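Long-range contact in probable thioesterase (Thermus thermophilus, PDB 1Z54), which probably hydrolyses fatty acyl-CoA thioesters and belongs to the 4-hydroxybenzoyl-CoA thioesterase family: residues 77-89 / 120-132. Residues are numbered along the deposited sequence; the frame is centred on the assembly and turned at random.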
ATOM      1  N   THR A  77     -10.529 -12.138  16.082  1.00 20.50           N
ATOM      2  CA  THR A  77      -9.761 -11.346  17.025  1.00 19.86           C
ATOM      3  C   THR A  77     -10.372 -11.258  18.407  1.00 21.03           C
ATOM      4  O   THR A  77     -11.592 -11.227  18.580  1.00 20.98           O
ATOM      5  CB  THR A  77      -9.500  -9.903  16.494  1.00 19.58           C
ATOM      6  OG1 THR A  77      -9.747  -8.950  17.533  1.00 19.74           O
ATOM      7  CG2 THR A  77     -10.359  -9.593  15.307  1.00 15.39           C
ATOM      8  N   ARG A  78      -9.503 -11.246  19.402  1.00 20.46           N
ATOM      9  CA  ARG A  78      -9.964 -11.127  20.764  1.00 24.25           C
ATOM     10  C   ARG A  78      -8.970 -10.284  21.526  1.00 22.67           C
ATOM     11  O   ARG A  78      -7.816 -10.137  21.115  1.00 22.48           O
ATOM     12  CB  ARG A  78     -10.105 -12.510  21.407  1.00 27.74           C
ATOM     13  CG  ARG A  78      -8.801 -13.180  21.781  1.00 31.17           C
ATOM     14  CD  ARG A  78      -9.085 -14.462  22.551  1.00 37.13           C
ATOM     15  NE  ARG A  78      -7.974 -14.817  23.428  1.00 40.17           N
ATOM     16  CZ  ARG A  78      -6.798 -15.253  22.999  1.00 41.12           C
ATOM     17  NH1 ARG A  78      -6.576 -15.398  21.699  1.00 42.80           N
ATOM     18  NH2 ARG A  78      -5.839 -15.527  23.872  1.00 41.97           N
ATOM     19  N   LEU A  79      -9.429  -9.702  22.622  1.00 24.30           N
ATOM     20  CA  LEU A  79      -8.574  -8.887  23.461  1.00 24.64           C
ATOM     21  C   LEU A  79      -7.955  -9.871  24.442  1.00 24.96           C
ATOM     22  O   LEU A  79      -8.611 -10.310  25.391  1.00 24.32           O
ATOM     23  CB  LEU A  79      -9.409  -7.838  24.197  1.00 24.56           C
ATOM     24  CG  LEU A  79      -8.691  -6.873  25.139  1.00 26.06           C
ATOM     25  CD1 LEU A  79      -7.615  -6.116  24.380  1.00 26.59           C
ATOM     26  CD2 LEU A  79      -9.708  -5.904  25.743  1.00 27.37           C
ATOM     27  N   ALA A  80      -6.696 -10.227  24.200  1.00 24.55           N
ATOM     28  CA  ALA A  80      -5.993 -11.181  25.052  1.00 25.44           C
ATOM     29  C   ALA A  80      -5.463 -10.573  26.350  1.00 25.18           C
ATOM     30  O   ALA A  80      -5.406 -11.241  27.380  1.00 23.66           O
ATOM     31  CB  ALA A  80      -4.852 -11.831  24.270  1.00 22.04           C
ATOM     32  N   GLU A  81      -5.081  -9.303  26.304  1.00 25.67           N
ATOM     33  CA  GLU A  81      -4.560  -8.639  27.493  1.00 25.98           C
ATOM     34  C   GLU A  81      -5.076  -7.209  27.583  1.00 26.02           C
ATOM     35  O   GLU A  81      -5.161  -6.504  26.577  1.00 23.41           O
ATOM     36  CB  GLU A  81      -3.022  -8.653  27.475  1.00 28.58           C
ATOM     37  CG  GLU A  81      -2.404 -10.034  27.701  1.00 31.02           C
ATOM     38  CD  GLU A  81      -0.898 -10.061  27.469  1.00 33.17           C
ATOM     39  OE1 GLU A  81      -0.254  -8.995  27.584  1.00 34.27           O
ATOM     40  OE2 GLU A  81      -0.356 -11.152  27.184  1.00 34.76           O
ATOM     41  N   LEU A  82      -5.433  -6.786  28.793  1.00 25.87           N
ATOM     42  CA  LEU A  82      -5.941  -5.437  29.008  1.00 25.43           C
ATOM     43  C   LEU A  82      -5.493  -4.873  30.347  1.00 26.84           C
ATOM     44  O   LEU A  82      -5.847  -5.404  31.400  1.00 27.83           O
ATOM     45  CB  LEU A  82      -7.473  -5.428  28.956  1.00 25.32           C
ATOM     46  CG  LEU A  82      -8.139  -4.104  29.366  1.00 24.15           C
ATOM     47  CD1 LEU A  82      -7.905  -3.076  28.278  1.00 21.91           C
ATOM     48  CD2 LEU A  82      -9.635  -4.303  29.599  1.00 21.25           C
ATOM     49  N   SER A  83      -4.714  -3.798  30.310  1.00 26.60           N
ATOM     50  CA  SER A  83      -4.257  -3.154  31.532  1.00 27.75           C
ATOM     51  C   SER A  83      -4.749  -1.713  31.477  1.00 28.12           C
ATOM     52  O   SER A  83      -5.470  -1.337  30.551  1.00 25.65           O
ATOM     53  CB  SER A  83      -2.732  -3.178  31.630  1.00 30.42           C
ATOM     54  OG  SER A  83      -2.137  -2.377  30.618  1.00 31.22           O
ATOM     55  N   SER A  84      -4.363  -0.908  32.459  1.00 28.09           N
ATOM     56  CA  SER A  84      -4.789   0.483  32.485  1.00 30.18           C
ATOM     57  C   SER A  84      -4.134   1.325  31.387  1.00 29.91           C
ATOM     58  O   SER A  84      -4.702   2.321  30.947  1.00 27.98           O
ATOM     59  CB  SER A  84      -4.499   1.098  33.859  1.00 32.40           C
ATOM     60  OG  SER A  84      -3.127   0.973  34.210  1.00 37.92           O
ATOM     61  N   ARG A  85      -2.954   0.915  30.930  1.00 29.36           N
ATOM     62  CA  ARG A  85      -2.241   1.671  29.903  1.00 30.14           C
ATOM     63  C   ARG A  85      -1.941   0.906  28.617  1.00 29.11           C
ATOM     64  O   ARG A  85      -1.363   1.478  27.696  1.00 29.36           O
ATOM     65  CB  ARG A  85      -0.917   2.193  30.468  1.00 31.06           C
ATOM     66  CG  ARG A  85      -1.058   3.122  31.662  1.00 36.12           C
ATOM     67  CD  ARG A  85       0.229   3.144  32.482  1.00 39.20           C
ATOM     68  NE  ARG A  85       0.137   4.010  33.655  1.00 41.51           N
ATOM     69  CZ  ARG A  85       0.064   5.337  33.602  1.00 43.75           C
ATOM     70  NH1 ARG A  85       0.070   5.958  32.428  1.00 45.61           N
ATOM     71  NH2 ARG A  85      -0.012   6.044  34.723  1.00 43.30           N
ATOM     72  N   ALA A  86      -2.328  -0.365  28.543  1.00 28.01           N
ATOM     73  CA  ALA A  86      -2.034  -1.170  27.357  1.00 27.96           C
ATOM     74  C   ALA A  86      -3.072  -2.225  27.004  1.00 28.02           C
ATOM     75  O   ALA A  86      -3.885  -2.628  27.843  1.00 26.68           O
ATOM     76  CB  ALA A  86      -0.672  -1.842  27.521  1.00 26.89           C
ATOM     77  N   LEU A  87      -3.016  -2.683  25.752  1.00 25.39           N
ATOM     78  CA  LEU A  87      -3.925  -3.704  25.245  1.00 24.83           C
ATOM     79  C   LEU A  87      -3.148  -4.643  24.330  1.00 24.16           C
ATOM     80  O   LEU A  87      -2.172  -4.235  23.694  1.00 24.14           O
ATOM     81  CB  LEU A  87      -5.050  -3.088  24.412  1.00 24.48           C
ATOM     82  CG  LEU A  87      -5.654  -1.726  24.739  1.00 27.80           C
ATOM     83  CD1 LEU A  87      -4.655  -0.615  24.440  1.00 27.38           C
ATOM     84  CD2 LEU A  87      -6.899  -1.542  23.887  1.00 27.70           C
ATOM     85  N   LEU A  88      -3.593  -5.894  24.253  1.00 21.06           N
ATOM     86  CA  LEU A  88      -2.950  -6.879  23.389  1.00 19.56           C
ATOM     87  C   LEU A  88      -4.008  -7.701  22.676  1.00 17.42           C
ATOM     88  O   LEU A  88      -4.757  -8.443  23.314  1.00 14.97           O
ATOM     89  CB  LEU A  88      -2.042  -7.817  24.202  1.00 22.01           C
ATOM     90  CG  LEU A  88      -1.199  -8.874  23.457  1.00 25.47           C
ATOM     91  CD1 LEU A  88      -2.089  -9.859  22.719  1.00 26.75           C
ATOM     92  CD2 LEU A  88      -0.261  -8.197  22.482  1.00 24.93           C
ATOM     93  N   PHE A  89      -4.064  -7.571  21.353  1.00 15.12           N
ATOM     94  CA  PHE A  89      -5.013  -8.330  20.556  1.00 14.99           C
ATOM     95  C   PHE A  89      -4.304  -9.524  19.951  1.00 17.29           C
ATOM     96  O   PHE A  89      -3.123  -9.456  19.607  1.00 18.37           O
ATOM     97  CB  PHE A  89      -5.599  -7.489  19.412  1.00 17.11           C
ATOM     98  CG  PHE A  89      -6.455  -6.351  19.867  1.00 17.73           C
ATOM     99  CD1 PHE A  89      -5.884  -5.168  20.304  1.00 17.26           C
ATOM    100  CD2 PHE A  89      -7.844  -6.475  19.882  1.00 19.11           C
ATOM    101  CE1 PHE A  89      -6.679  -4.119  20.754  1.00 20.25           C
ATOM    102  CE2 PHE A  89      -8.651  -5.437  20.328  1.00 17.83           C
ATOM    103  CZ  PHE A  89      -8.069  -4.255  20.766  1.00 20.39           C
ATOM    104  N   GLU A 120     -11.602   6.013  31.414  1.00 26.59           N
ATOM    105  CA  GLU A 120     -12.583   5.175  32.100  1.00 25.68           C
ATOM    106  C   GLU A 120     -13.680   4.520  31.272  1.00 24.89           C
ATOM    107  O   GLU A 120     -13.839   3.301  31.310  1.00 21.88           O
ATOM    108  CB  GLU A 120     -13.226   5.964  33.237  1.00 28.78           C
ATOM    109  CG  GLU A 120     -12.254   6.347  34.333  1.00 32.01           C
ATOM    110  CD  GLU A 120     -11.481   5.154  34.861  1.00 35.35           C
ATOM    111  OE1 GLU A 120     -12.111   4.096  35.096  1.00 36.95           O
ATOM    112  OE2 GLU A 120     -10.248   5.276  35.043  1.00 34.91           O
ATOM    113  N   ASP A 121     -14.445   5.315  30.533  1.00 24.21           N
ATOM    114  CA  ASP A 121     -15.532   4.755  29.742  1.00 26.70           C
ATOM    115  C   ASP A 121     -15.067   3.721  28.719  1.00 27.09           C
ATOM    116  O   ASP A 121     -15.778   2.754  28.448  1.00 29.60           O
ATOM    117  CB  ASP A 121     -16.318   5.864  29.033  1.00 28.93           C
ATOM    118  CG  ASP A 121     -15.513   6.556  27.949  1.00 32.24           C
ATOM    119  OD1 ASP A 121     -16.135   7.107  27.016  1.00 32.56           O
ATOM    120  OD2 ASP A 121     -14.268   6.564  28.036  1.00 34.82           O
ATOM    121  N   ILE A 122     -13.881   3.916  28.153  1.00 23.68           N
ATOM    122  CA  ILE A 122     -13.358   2.968  27.176  1.00 22.91           C
ATOM    123  C   ILE A 122     -12.810   1.732  27.895  1.00 22.95           C
ATOM    124  O   ILE A 122     -12.951   0.594  27.417  1.00 20.47           O
ATOM    125  CB  ILE A 122     -12.230   3.601  26.334  1.00 22.50           C
ATOM    126  CG1 ILE A 122     -12.800   4.747  25.491  1.00 23.61           C
ATOM    127  CG2 ILE A 122     -11.573   2.540  25.454  1.00 20.53           C
ATOM    128  CD1 ILE A 122     -11.744   5.535  24.702  1.00 23.40           C
ATOM    129  N   TYR A 123     -12.175   1.968  29.039  1.00 21.01           N
ATOM    130  CA  TYR A 123     -11.612   0.883  29.833  1.00 23.38           C
ATOM    131  C   TYR A 123     -12.741  -0.041  30.274  1.00 22.89           C
ATOM    132  O   TYR A 123     -12.661  -1.258  30.134  1.00 23.22           O
ATOM    133  CB  TYR A 123     -10.896   1.443  31.067  1.00 22.97           C
ATOM    134  CG  TYR A 123     -10.329   0.366  31.967  1.00 28.84           C
ATOM    135  CD1 TYR A 123      -9.171  -0.330  31.616  1.00 28.63           C
ATOM    136  CD2 TYR A 123     -10.985   0.001  33.146  1.00 28.87           C
ATOM    137  CE1 TYR A 123      -8.682  -1.364  32.412  1.00 31.04           C
ATOM    138  CE2 TYR A 123     -10.502  -1.029  33.949  1.00 29.44           C
ATOM    139  CZ  TYR A 123      -9.353  -1.707  33.576  1.00 31.43           C
ATOM    140  OH  TYR A 123      -8.883  -2.733  34.363  1.00 32.78           O
ATOM    141  N   ARG A 124     -13.797   0.563  30.799  1.00 24.11           N
ATOM    142  CA  ARG A 124     -14.964  -0.164  31.277  1.00 25.83           C
ATOM    143  C   ARG A 124     -15.557  -1.079  30.200  1.00 24.90           C
ATOM    144  O   ARG A 124     -15.816  -2.264  30.445  1.00 23.66           O
ATOM    145  CB  ARG A 124     -16.000   0.854  31.756  1.00 30.03           C
ATOM    146  CG  ARG A 124     -17.225   0.291  32.437  1.00 35.66           C
ATOM    147  CD  ARG A 124     -17.981   1.429  33.101  1.00 40.51           C
ATOM    148  NE  ARG A 124     -18.320   2.479  32.143  1.00 45.78           N
ATOM    149  CZ  ARG A 124     -18.620   3.732  32.478  1.00 48.30           C
ATOM    150  NH1 ARG A 124     -18.918   4.616  31.535  1.00 49.20           N
ATOM    151  NH2 ARG A 124     -18.609   4.105  33.752  1.00 47.99           N
ATOM    152  N   ALA A 125     -15.752  -0.536  29.001  1.00 22.27           N
ATOM    153  CA  ALA A 125     -16.321  -1.312  27.902  1.00 22.81           C
ATOM    154  C   ALA A 125     -15.402  -2.453  27.448  1.00 23.25           C
ATOM    155  O   ALA A 125     -15.863  -3.574  27.187  1.00 20.09           O
ATOM    156  CB  ALA A 125     -16.636  -0.390  26.729  1.00 24.82           C
ATOM    157  N   LEU A 126     -14.106  -2.168  27.356  1.00 22.44           N
ATOM    158  CA  LEU A 126     -13.141  -3.174  26.935  1.00 22.89           C
ATOM    159  C   LEU A 126     -13.037  -4.282  27.981  1.00 23.29           C
ATOM    160  O   LEU A 126     -12.853  -5.453  27.643  1.00 24.34           O
ATOM    161  CB  LEU A 126     -11.761  -2.533  26.713  1.00 21.61           C
ATOM    162  CG  LEU A 126     -11.634  -1.543  25.543  1.00 23.37           C
ATOM    163  CD1 LEU A 126     -10.257  -0.904  25.541  1.00 22.40           C
ATOM    164  CD2 LEU A 126     -11.879  -2.271  24.224  1.00 24.47           C
ATOM    165  N   SER A 127     -13.158  -3.912  29.251  1.00 23.53           N
ATOM    166  CA  SER A 127     -13.060  -4.891  30.334  1.00 25.42           C
ATOM    167  C   SER A 127     -14.043  -6.035  30.145  1.00 26.32           C
ATOM    168  O   SER A 127     -13.723  -7.190  30.421  1.00 27.10           O
ATOM    169  CB  SER A 127     -13.310  -4.226  31.691  1.00 24.98           C
ATOM    170  OG  SER A 127     -12.207  -3.434  32.094  1.00 26.26           O
ATOM    171  N   VAL A 128     -15.240  -5.716  29.668  1.00 25.25           N
ATOM    172  CA  VAL A 128     -16.255  -6.739  29.461  1.00 27.49           C
ATOM    173  C   VAL A 128     -15.766  -7.795  28.476  1.00 28.05           C
ATOM    174  O   VAL A 128     -16.160  -8.958  28.558  1.00 27.42           O
ATOM    175  CB  VAL A 128     -17.565  -6.138  28.902  1.00 27.01           C
ATOM    176  CG1 VAL A 128     -18.646  -7.208  28.856  1.00 28.36           C
ATOM    177  CG2 VAL A 128     -18.011  -4.963  29.754  1.00 27.57           C
ATOM    178  N   LEU A 129     -14.899  -7.384  27.553  1.00 27.79           N
ATOM    179  CA  LEU A 129     -14.373  -8.282  26.528  1.00 27.86           C
ATOM    180  C   LEU A 129     -13.099  -9.023  26.930  1.00 28.76           C
ATOM    181  O   LEU A 129     -12.699  -9.979  26.265  1.00 27.85           O
ATOM    182  CB  LEU A 129     -14.117  -7.491  25.246  1.00 27.69           C
ATOM    183  CG  LEU A 129     -15.318  -6.714  24.693  1.00 28.30           C
ATOM    184  CD1 LEU A 129     -14.850  -5.779  23.585  1.00 28.62           C
ATOM    185  CD2 LEU A 129     -16.378  -7.680  24.182  1.00 27.23           C
ATOM    186  N   HIS A 130     -12.465  -8.573  28.010  1.00 29.22           N
ATOM    187  CA  HIS A 130     -11.236  -9.189  28.503  1.00 28.51           C
ATOM    188  C   HIS A 130     -11.507 -10.163  29.646  1.00 28.67           C
ATOM    189  O   HIS A 130     -12.185  -9.821  30.620  1.00 25.71           O
ATOM    190  CB  HIS A 130     -10.259  -8.111  28.991  1.00 28.68           C
ATOM    191  CG  HIS A 130      -9.010  -8.660  29.617  1.00 29.19           C
ATOM    192  ND1 HIS A 130      -8.154  -9.513  28.950  1.00 28.61           N
ATOM    193  CD2 HIS A 130      -8.465  -8.461  30.841  1.00 27.01           C
ATOM    194  CE1 HIS A 130      -7.136  -9.812  29.736  1.00 27.71           C
ATOM    195  NE2 HIS A 130      -7.298  -9.187  30.888  1.00 27.55           N
ATOM    196  N   LEU A 131     -10.966 -11.370  29.522  1.00 28.26           N
ATOM    197  CA  LEU A 131     -11.130 -12.391  30.548  1.00 31.46           C
ATOM    198  C   LEU A 131     -10.082 -12.172  31.635  1.00 32.16           C
ATOM    199  O   LEU A 131      -8.887 -12.317  31.391  1.00 32.12           O
ATOM    200  CB  LEU A 131     -10.968 -13.787  29.939  1.00 31.25           C
ATOM    201  CG  LEU A 131     -11.049 -14.969  30.916  1.00 32.96           C
ATOM    202  CD1 LEU A 131     -12.355 -14.904  31.710  1.00 32.08           C
ATOM    203  CD2 LEU A 131     -10.947 -16.277  30.141  1.00 32.21           C
ATOM    204  N   LYS A 132     -10.537 -11.813  32.830  1.00 34.48           N
ATOM    205  CA  LYS A 132      -9.635 -11.562  33.947  1.00 37.16           C
ATOM    206  C   LYS A 132      -9.173 -12.857  34.621  1.00 37.38           C
ATOM    207  O   LYS A 132      -9.980 -13.808  34.709  1.00 37.95           O
ATOM    208  CB  LYS A 132     -10.335 -10.670  34.975  1.00 39.36           C
ATOM    209  CG  LYS A 132      -9.491 -10.307  36.179  1.00 38.87           C
ATOM    210  CD  LYS A 132     -10.312  -9.544  37.206  1.00 40.67           C
ATOM    211  CE  LYS A 132     -10.854  -8.246  36.635  1.00 40.96           C
ATOM    212  NZ  LYS A 132     -11.607  -7.480  37.662  1.00 43.84           N
ATOM    213  OXT LYS A 132      -8.010 -12.896  35.075  1.00 36.86           O
TER
HETATM  214  O   HOH W   1      -9.587 -12.202  27.162  1.00 34.05           O
HETATM  215  O   HOH W   2      -7.363 -12.783  29.087  1.00 41.45           O
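Tyr123 O, in the helix turn that Leu82 packs against, takes hydrogen bonds from both Ser127 N and Ser127 OG, the hydroxyl sitting 3.0 Å from Tyr123 O and above its carbonyl plane. This is the C-terminal helix of a hot-dog fold, laid across one end of the antiparallel sheet; strand 77-82 and helix 120-129 run at 106° to each other. From the sheet side Leu82 has the largest share of the contact, with Leu79 next. Leu82 CD2 lies against the helix backbone, 3.6 Å from Ser127 CA, while Leu82 CG approaches Tyr123 CE1. The Tyr123 ring also brings an edge to the turn after the strand, where CE1 is 3.7 Å from Ser83 O. Deeper in, Leu79 CD2 and Leu82 CD2 both rest on Leu126 CB, and Leu126 CD1 reaches Leu87 CD2 on the next strand at 3.8 Å. Leu129 packs on Phe36 of helix 24-39, which ties this helix to the rest of the fold.

Just past the helix, His130 has CG anti to its backbone N (chi1 175°), which carries the imidazole over the strand. Leu82 CB makes a CH-pi contact with one ring face, 3.9 Å from the ring centroid, and Leu82 N lies over that face nearer the rim. The ring edge turns to two carbonyls, with CE1 3.3 Å from Ala80 O and Leu79 O near ND1. With the imidazole cut back to an alanine, Leu82 CB is likely to lose its aromatic cover, and a gap would probably open beside the Ala80 and Leu79 carbonyls. Ala80 and Glu81 both donate to Leu88 O, a classic beta bulge. Two waters complete the join to the chain's tail: one donates to Ala80 O and Leu131 O, and the other donates to Leu79 O at 2.8 Å while accepting from Leu131 N.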